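Local atomic coordinates of CigR Protein (Salmonella enterica subsp. enterica serovar Typhimurium, PDB entry 4EW5), a protein that is of unknown function but is thought to reside in the bacterial inner membrane, this chain being its C-terminal domain. Residues A[15-20]-A[93-98]; A[30-35]-A[74-79]; A[47-52]-A[89-94]. One frame throughout, in Å; residues are numbered along the deposited sequence.

Interaction 1. Residues A[15-20]-A[93-98]; sequences ISYAVA and AIINGV. With EDO (1,2-ethanediol), chain C.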
loop_
_atom_site.group_PDB
_atom_site.type_symbol
_atom_site.label_atom_id
_atom_site.label_comp_id
_atom_site.label_asym_id
_atom_site.label_seq_id
_atom_site.Cartn_x
_atom_site.Cartn_y
_atom_site.Cartn_z
ATOM N N ILE A 15 0.198 4.021 -1.915
ATOM C CA ILE A 15 -1.028 3.397 -1.375
ATOM C C ILE A 15 -0.955 3.188 0.135
ATOM O O ILE A 15 -1.918 3.473 0.859
ATOM C CB ILE A 15 -1.389 2.112 -2.129
ATOM C CG1 ILE A 15 -1.702 2.451 -3.560
ATOM C CG2 ILE A 15 -2.603 1.417 -1.472
ATOM C CD1 ILE A 15 -1.847 1.265 -4.561
ATOM N N SER A 16 0.176 2.697 0.614
ATOM C CA SER A 16 0.404 2.410 1.995
ATOM C C SER A 16 0.386 3.643 2.867
ATOM O O SER A 16 -0.258 3.652 3.912
ATOM C CB SER A 16 1.740 1.702 2.224
ATOM O OG SER A 16 1.788 0.471 1.609
ATOM N N TYR A 17 1.073 4.669 2.449
ATOM C CA TYR A 17 0.984 5.970 3.153
ATOM C C TYR A 17 -0.478 6.465 3.159
ATOM O O TYR A 17 -0.964 6.899 4.201
ATOM C CB TYR A 17 1.836 7.050 2.463
ATOM C CG TYR A 17 1.598 8.373 3.056
ATOM C CD1 TYR A 17 2.167 8.695 4.286
ATOM C CD2 TYR A 17 0.744 9.306 2.451
ATOM C CE1 TYR A 17 1.891 9.901 4.897
ATOM C CE2 TYR A 17 0.490 10.562 3.055
ATOM C CZ TYR A 17 1.040 10.817 4.305
ATOM O OH TYR A 17 0.828 12.040 4.893
ATOM N N ALA A 18 -1.174 6.400 2.027
ATOM C CA ALA A 18 -2.522 7.013 1.964
ATOM C C ALA A 18 -3.463 6.388 2.962
ATOM O O ALA A 18 -4.232 7.095 3.606
ATOM C CB ALA A 18 -3.114 6.960 0.573
ATOM N N VAL A 19 -3.418 5.066 3.093
ATOM C CA VAL A 19 -4.367 4.411 4.027
ATOM C C VAL A 19 -3.943 4.611 5.507
ATOM O O VAL A 19 -4.785 4.850 6.385
ATOM C CB VAL A 19 -4.570 2.902 3.704
ATOM C CG1 VAL A 19 -3.314 2.081 3.954
ATOM C CG2 VAL A 19 -5.762 2.414 4.558
ATOM N N ALA A 20 -2.633 4.639 5.763
ATOM C CA ALA A 20 -2.100 4.888 7.117
ATOM C C ALA A 20 -2.455 6.297 7.537
ATOM O O ALA A 20 -2.831 6.524 8.713
ATOM C CB ALA A 20 -0.556 4.588 7.201
ATOM N N ALA A 93 9.548 -2.163 8.356
ATOM C CA ALA A 93 8.899 -1.331 7.347
ATOM C C ALA A 93 8.698 -0.029 7.993
ATOM O O ALA A 93 8.506 0.002 9.215
ATOM C CB ALA A 93 7.538 -1.900 6.907
ATOM N N ILE A 94 8.803 1.034 7.192
ATOM C CA ILE A 94 8.721 2.359 7.665
ATOM C C ILE A 94 7.758 3.100 6.701
ATOM O O ILE A 94 7.941 3.105 5.493
ATOM C CB ILE A 94 10.074 3.100 7.595
ATOM C CG1 ILE A 94 11.145 2.372 8.428
ATOM C CG2 ILE A 94 9.951 4.568 8.054
ATOM C CD1 ILE A 94 12.544 2.800 8.004
ATOM N N ILE A 95 6.755 3.738 7.251
ATOM C CA ILE A 95 5.888 4.660 6.499
ATOM C C ILE A 95 5.955 5.995 7.153
ATOM O O ILE A 95 5.429 6.232 8.243
ATOM C CB ILE A 95 4.446 4.119 6.500
ATOM C CG1 ILE A 95 4.477 2.680 5.990
ATOM C CG2 ILE A 95 3.504 4.989 5.690
ATOM C CD1 ILE A 95 3.169 1.946 6.185
ATOM N N ASN A 96 6.650 6.920 6.523
ATOM C CA ASN A 96 6.915 8.208 7.138
ATOM C C ASN A 96 5.759 9.231 7.128
ATOM O O ASN A 96 4.930 9.261 6.228
ATOM C CB ASN A 96 8.149 8.833 6.462
ATOM C CG ASN A 96 9.450 8.111 6.829
ATOM O OD1 ASN A 96 10.223 7.794 5.966
ATOM N ND2 ASN A 96 9.656 7.832 8.097
ATOM N N GLY A 97 5.683 10.004 8.186
ATOM C CA GLY A 97 4.818 11.131 8.281
ATOM C C GLY A 97 3.347 10.894 8.595
ATOM O O GLY A 97 2.547 11.862 8.608
ATOM N N VAL A 98 3.024 9.634 8.887
ATOM C CA VAL A 98 1.634 9.206 9.083
ATOM C C VAL A 98 0.928 9.988 10.178
ATOM O O VAL A 98 -0.212 10.320 10.041
ATOM C CB VAL A 98 1.634 7.684 9.374
ATOM C CG1 VAL A 98 0.293 7.209 9.986
ATOM C CG2 VAL A 98 1.925 6.954 8.060
HETATM C C1 EDO C . -2.681 14.850 4.930
HETATM O O1 EDO C . -2.979 16.099 5.682
HETATM C C2 EDO C . -1.188 14.665 4.546
HETATM O O2 EDO C . -0.834 13.857 3.358
HETATM O O HOH W 1 2.307 13.504 6.587
#

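Interaction 2. Residues A[30-35]-A[74-79]; sequences TGYQSL and WKIVGD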
loop_
_atom_site.group_PDB
_atom_site.type_symbol
_atom_site.label_atom_id
_atom_site.label_comp_id
_atom_site.label_asym_id
_atom_site.label_seq_id
_atom_site.Cartn_x
_atom_site.Cartn_y
_atom_site.Cartn_z
ATOM N N THR A 30 -2.908 12.620 15.232
ATOM C CA THR A 30 -2.025 13.495 14.498
ATOM C C THR A 30 -1.367 14.472 15.446
ATOM O O THR A 30 -1.823 14.657 16.547
ATOM C CB THR A 30 -2.772 14.211 13.346
ATOM O OG1 THR A 30 -3.739 15.134 13.834
ATOM C CG2 THR A 30 -3.472 13.180 12.458
ATOM N N GLY A 31 -0.287 15.084 14.987
ATOM C CA GLY A 31 0.400 16.107 15.709
ATOM C C GLY A 31 1.512 15.568 16.548
ATOM O O GLY A 31 1.966 16.254 17.464
ATOM N N TYR A 32 1.999 14.394 16.226
ATOM C CA TYR A 32 3.069 13.774 17.007
ATOM C C TYR A 32 4.373 14.441 16.679
ATOM O O TYR A 32 4.572 14.929 15.597
ATOM C CB TYR A 32 3.215 12.329 16.732
ATOM C CG TYR A 32 2.168 11.477 17.324
ATOM C CD1 TYR A 32 0.838 11.616 16.929
ATOM C CD2 TYR A 32 2.473 10.557 18.278
ATOM C CE1 TYR A 32 -0.128 10.798 17.454
ATOM C CE2 TYR A 32 1.505 9.768 18.835
ATOM C CZ TYR A 32 0.203 9.896 18.385
ATOM O OH TYR A 32 -0.754 9.136 18.940
ATOM N N GLN A 33 5.251 14.523 17.666
ATOM C CA GLN A 33 6.537 15.157 17.456
ATOM C C GLN A 33 7.462 14.240 16.661
ATOM O O GLN A 33 7.562 13.036 16.945
ATOM C CB GLN A 33 7.176 15.479 18.801
ATOM C CG GLN A 33 8.433 16.328 18.688
ATOM C CD GLN A 33 8.797 16.950 20.015
ATOM O OE1 GLN A 33 8.014 17.731 20.574
ATOM N NE2 GLN A 33 9.999 16.634 20.524
ATOM N N SER A 34 8.192 14.845 15.738
ATOM C CA SER A 34 9.196 14.143 14.952
ATOM C C SER A 34 10.360 13.796 15.827
ATOM O O SER A 34 10.547 14.391 16.871
ATOM C CB SER A 34 9.707 15.076 13.850
ATOM O OG SER A 34 8.625 15.801 13.276
ATOM N N LEU A 35 11.152 12.855 15.338
ATOM C CA LEU A 35 12.336 12.355 15.988
ATOM C C LEU A 35 13.311 13.496 16.033
ATOM O O LEU A 35 13.233 14.421 15.212
ATOM C CB LEU A 35 12.907 11.192 15.170
ATOM C CG LEU A 35 12.071 9.904 15.142
ATOM C CD1 LEU A 35 12.198 9.002 13.850
ATOM C CD2 LEU A 35 12.440 9.183 16.445
ATOM N N TRP A 74 3.262 -3.030 14.900
ATOM C CA TRP A 74 3.283 -1.671 14.377
ATOM C C TRP A 74 3.437 -0.707 15.577
ATOM O O TRP A 74 2.797 -0.928 16.637
ATOM C CB TRP A 74 1.989 -1.381 13.654
ATOM C CG TRP A 74 1.892 -2.059 12.329
ATOM C CD1 TRP A 74 1.169 -3.190 11.993
ATOM C CD2 TRP A 74 2.593 -1.670 11.120
ATOM N NE1 TRP A 74 1.321 -3.503 10.688
ATOM C CE2 TRP A 74 2.163 -2.612 10.086
ATOM C CE3 TRP A 74 3.455 -0.629 10.781
ATOM C CZ2 TRP A 74 2.605 -2.526 8.799
ATOM C CZ3 TRP A 74 3.867 -0.560 9.471
ATOM C CH2 TRP A 74 3.446 -1.482 8.505
ATOM N N LYS A 75 4.298 0.294 15.436
ATOM C CA LYS A 75 4.561 1.271 16.481
ATOM C C LYS A 75 4.551 2.677 15.913
ATOM O O LYS A 75 4.818 2.876 14.704
ATOM C CB LYS A 75 5.905 0.990 17.131
ATOM C CG LYS A 75 5.965 -0.343 17.805
ATOM C CD LYS A 75 5.252 -0.248 19.165
ATOM C CE LYS A 75 4.985 -1.592 19.794
ATOM N NZ LYS A 75 4.011 -1.436 20.880
ATOM N N ILE A 76 4.326 3.654 16.789
ATOM C CA ILE A 76 4.526 5.050 16.454
ATOM C C ILE A 76 5.951 5.429 16.924
ATOM O O ILE A 76 6.269 5.354 18.112
ATOM C CB ILE A 76 3.527 5.933 17.172
ATOM C CG1 ILE A 76 2.042 5.418 16.959
ATOM C CG2 ILE A 76 3.634 7.410 16.717
ATOM C CD1 ILE A 76 1.012 6.301 17.705
ATOM N N VAL A 77 6.752 5.906 15.990
ATOM C CA VAL A 77 8.157 6.294 16.227
ATOM C C VAL A 77 8.297 7.692 15.671
ATOM O O VAL A 77 8.154 7.880 14.470
ATOM C CB VAL A 77 9.092 5.326 15.501
ATOM C CG1 VAL A 77 10.553 5.753 15.668
ATOM C CG2 VAL A 77 8.882 3.949 16.059
ATOM N N GLY A 78 8.381 8.700 16.555
ATOM C CA GLY A 78 8.385 10.087 16.123
ATOM C C GLY A 78 6.992 10.316 15.572
ATOM O O GLY A 78 5.971 10.025 16.259
ATOM N N ASP A 79 6.926 10.817 14.354
ATOM C CA ASP A 79 5.605 10.911 13.651
ATOM C C ASP A 79 5.408 9.861 12.535
ATOM O O ASP A 79 4.555 10.035 11.663
ATOM C CB ASP A 79 5.312 12.310 13.187
ATOM C CG ASP A 79 6.304 12.827 12.159
ATOM O OD1 ASP A 79 7.270 12.084 11.862
ATOM O OD2 ASP A 79 6.099 13.964 11.697
HETATM O O HOH W 2 10.189 11.780 12.773
#

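Interaction 3. Residues A[47-52]-A[89-94]; sequences KPLPPG and AVVTAI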
loop_
_atom_site.group_PDB
_atom_site.type_symbol
_atom_site.label_atom_id
_atom_site.label_comp_id
_atom_site.label_asym_id
_atom_site.label_seq_id
_atom_site.Cartn_x
_atom_site.Cartn_y
_atom_site.Cartn_z
ATOM N N LYS A 47 17.846 -3.045 10.819
ATOM C CA LYS A 47 18.579 -2.723 12.028
ATOM C C LYS A 47 17.575 -2.378 13.121
ATOM O O LYS A 47 16.485 -1.927 12.832
ATOM C CB LYS A 47 19.496 -1.518 11.775
ATOM C CG LYS A 47 20.639 -1.804 10.793
ATOM C CD LYS A 47 21.590 -0.639 10.827
ATOM C CE LYS A 47 22.773 -0.823 9.887
ATOM N NZ LYS A 47 23.741 0.322 9.865
ATOM N N PRO A 48 17.969 -2.524 14.383
ATOM C CA PRO A 48 17.073 -2.206 15.498
ATOM C C PRO A 48 16.810 -0.708 15.561
ATOM O O PRO A 48 17.579 0.087 15.063
ATOM C CB PRO A 48 17.857 -2.592 16.729
ATOM C CG PRO A 48 19.171 -3.065 16.265
ATOM C CD PRO A 48 19.242 -3.142 14.805
ATOM N N LEU A 49 15.685 -0.337 16.135
ATOM C CA LEU A 49 15.400 1.036 16.427
ATOM C C LEU A 49 16.532 1.563 17.322
ATOM O O LEU A 49 16.972 0.820 18.226
ATOM C CB LEU A 49 14.065 1.060 17.200
ATOM C CG LEU A 49 13.366 2.377 17.302
ATOM C CD1 LEU A 49 12.902 2.837 15.901
ATOM C CD2 LEU A 49 12.180 2.153 18.243
ATOM N N PRO A 50 17.048 2.768 17.072
ATOM C CA PRO A 50 18.187 3.227 17.896
ATOM C C PRO A 50 17.850 3.273 19.374
ATOM O O PRO A 50 16.678 3.473 19.720
ATOM C CB PRO A 50 18.393 4.634 17.439
ATOM C CG PRO A 50 17.908 4.670 16.021
ATOM C CD PRO A 50 16.751 3.719 15.997
ATOM N N PRO A 51 18.865 3.122 20.232
ATOM C CA PRO A 51 18.577 3.067 21.673
ATOM C C PRO A 51 18.041 4.427 22.176
ATOM O O PRO A 51 18.464 5.486 21.708
ATOM C CB PRO A 51 19.954 2.749 22.302
ATOM C CG PRO A 51 20.767 2.132 21.176
ATOM C CD PRO A 51 20.274 2.813 19.927
ATOM N N GLY A 52 17.164 4.379 23.174
ATOM C CA GLY A 52 16.648 5.611 23.738
ATOM C C GLY A 52 15.586 6.272 22.865
ATOM O O GLY A 52 15.177 7.390 23.150
ATOM N N ALA A 89 13.600 -5.651 18.076
ATOM C CA ALA A 89 13.295 -4.217 17.752
ATOM C C ALA A 89 13.841 -3.859 16.348
ATOM O O ALA A 89 13.875 -2.708 15.992
ATOM C CB ALA A 89 13.828 -3.268 18.829
ATOM N N VAL A 90 14.094 -4.869 15.522
ATOM C CA VAL A 90 14.547 -4.691 14.121
ATOM C C VAL A 90 13.452 -4.037 13.277
ATOM O O VAL A 90 12.338 -4.549 13.185
ATOM C CB VAL A 90 15.005 -5.970 13.431
ATOM C CG1 VAL A 90 15.347 -5.670 11.964
ATOM C CG2 VAL A 90 16.241 -6.613 14.149
ATOM N N VAL A 91 13.802 -2.915 12.703
ATOM C CA VAL A 91 12.905 -2.136 11.895
ATOM C C VAL A 91 12.671 -2.895 10.591
ATOM O O VAL A 91 13.603 -3.239 9.866
ATOM C CB VAL A 91 13.395 -0.719 11.708
ATOM C CG1 VAL A 91 12.570 0.010 10.652
ATOM C CG2 VAL A 91 13.402 0.035 13.053
ATOM N N THR A 92 11.401 -3.069 10.283
ATOM C CA THR A 92 10.981 -3.945 9.208
ATOM C C THR A 92 10.249 -3.231 8.058
ATOM O O THR A 92 10.306 -3.648 6.883
ATOM C CB THR A 92 10.132 -5.112 9.823
ATOM O OG1 THR A 92 10.963 -5.767 10.790
ATOM C CG2 THR A 92 9.695 -6.150 8.792
ATOM N N ALA A 93 9.548 -2.163 8.356
ATOM C CA ALA A 93 8.899 -1.331 7.347
ATOM C C ALA A 93 8.698 -0.029 7.993
ATOM O O ALA A 93 8.506 0.002 9.215
ATOM C CB ALA A 93 7.538 -1.900 6.907
ATOM N N ILE A 94 8.803 1.034 7.192
ATOM C CA ILE A 94 8.721 2.359 7.665
ATOM C C ILE A 94 7.758 3.100 6.701
ATOM O O ILE A 94 7.941 3.105 5.493
ATOM C CB ILE A 94 10.074 3.100 7.595
ATOM C CG1 ILE A 94 11.145 2.372 8.428
ATOM C CG2 ILE A 94 9.951 4.568 8.054
ATOM C CD1 ILE A 94 12.544 2.800 8.004
#

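Interaction 1. Residues A[15-20]-A[93-98]
Ala20 and Val98 make the snug end of this contact: Val98 CG2 sits 3.5 Å from Ala20 CB, while its other methyl, CG1, lies 3.4 Å from the carbonyl oxygen Ala20 O. One turn back along the helix, Ile95 pushes CG2 to 3.7 Å from Tyr17 CA, so this strand methyl rests on helix backbone, and its CD1 reaches toward Ser16 CB. Leu81, from the adjacent strand, packs on both Ala20 and Val98 and continues the apolar layer. The looser side belongs to the Tyr17 ring. With CG anti to the backbone N (chi1 172°), the ring swings along the helix flank to the loop after the strand, where CE1 comes within 3.4 Å of Asn96 O, approached obliquely. Its phenol oxygen looks outward: a water lies 2.7 Å from Tyr17 OH and donates to Gly97 O at 2.6 Å, and a 1,2-ethanediol, probably from the crystallisation liquor, hydrogen-bonds the same OH with O2 in the ring plane. Direct contact between the segments is thus almost wholly van der Waals, with the water bridging them at the solvent side; from the same helix, Arg21 NH1 hydrogen-bonds Val98 O. The fit therefore rests on shape, with polar ties at its border.

Interaction 2. Residues A[30-35]-A[74-79]
Tyr32 and Ile76 meet at about a right angle, with both branches of the isoleucine on one side of the phenol ring: CG2 is 3.7 Å from Tyr32 CD2, and CD1, the end of the longer branch, is also 3.7 Å from Tyr32 CE2 and close to the hydroxyl. At the root of the ring, Tyr32 CB touches Gly78 O at 3.6 Å, on the same side as the isoleucine. Leu35 forms the second apolar touch. Its CG presses on the bare CA of Gly78 at 3.8 Å, and its methyls meet Val77 CG1. Between Tyr32 and Leu35 the backbones themselves come together, with Gln33 O only 3.1 Å from the carbonyl carbon Gly78 C; positive phi at Gly78 suits a residue without a side chain here.

Polar contact gathers round Asp79. Its CG stands between the backbone N and the carbonyl carbon (chi1 63°), which turns the carboxylate toward Ser34. OD2 receives only a weak bond from Ser34 OG, 3.5 Å long, whereas OD1 accepts from a water at 3.1 Å that in turn accepts a hydrogen bond from Leu35 N at 2.9 Å. Asp100 brings a second carboxylate close to OD2, which may raise the proton affinity of the pair.

Farther out, Phe99 positions much of this. It shares backbone hydrogen bonds with both Tyr32 and Asp79, and its ring meets that of Tyr32 with planes inclined by about 55°. Ile53 and Asn80 pack on Leu35, and Val58 and Lys56 on Ile76.

Gly78 and Asp79 have the backbone angles of a type II' turn, joining antiparallel strands 72-77 and 80-85. Residues 32-35, in extended conformation, thus run across the tip of a tight two-residue beta-hairpin.

Interaction 3. Residues A[47-52]-A[89-94]
Two backbone hydrogen bonds tie Lys47 and Leu49 to the turn and first residue of the last strand. Val91 N gives its proton to Lys47 O at 2.9 Å in an almost straight bond (173° at the hydrogen), and Leu49 N donates to Ala89 O at 3.0 Å with more bend, 153°. Ala89 O is approached a second time, by the CA-H of Pro48, with Pro48 CA 3.3 Å from that oxygen.

The two bonds flank Pro48 and Val90, whose CA atoms stand 3.8 Å apart as a non-hydrogen-bonded antiparallel pair. Proline, lacking an N-H, sits here at no cost to the pairing. It is a single beta bridge and not a ladder, although Gly46 adds one further backbone bond to Val91. From Pro48 to Pro51 the chain keeps backbone angles of the polyproline II kind; it meets the other segment at Pro48 and Leu49 and then leaves it. Strand 91-95, which begins here, is an outermost strand of the antiparallel sheet. On that strand's other side lies strand 80-85, where Thr92 and Ala93 both face Leu83 in a classic beta bulge.

Side chains close over the bridge on its buried side. Val91 turns CG2 back toward the loop, anti to its own carbonyl carbon, so that this methyl lies 3.9 Å from Leu49 N and 4.0 Å from Leu49 CD1; Val91 CB is 3.5 Å from Lys47 O. The two side chains meet at a slant. Val90 instead brings CG1 alongside the backbone of Lys47, 3.8 Å from Lys47 N, toward the more open side of the bridge. Beyond these, Leu49 reaches Leu43, Ile84 and Val77, while Val91 packs on Val82. Thr92 and Ala93 lie against Pro8 and Val11 of the second subunit.

In the fold
Interactions 1 and 3 grip opposite ends of strand 91-95, sharing Ala93 and Ile94, and their segments 93-98 and 89-94 lie in a span predicted to be a transmembrane helix that here is largely strand and turn. Interaction 1, centred about 6 Å from the centre of the chain, is nearly all apolar; interaction 3, centred about 12 Å from it, relies on backbone hydrogen bonds to a proline-rich loop. Interaction 2 uses strand 72-77 of the same sheet and mixes aromatic packing with a hydrated carboxylate. It touches both: Trp74 CH2 is 4.1 Å from Ile95 CD1, and Val77 CG1 is 3.8 Å from Leu49 CD1. Val11 of the second subunit packs on Trp74 and Ala93, reaching all three.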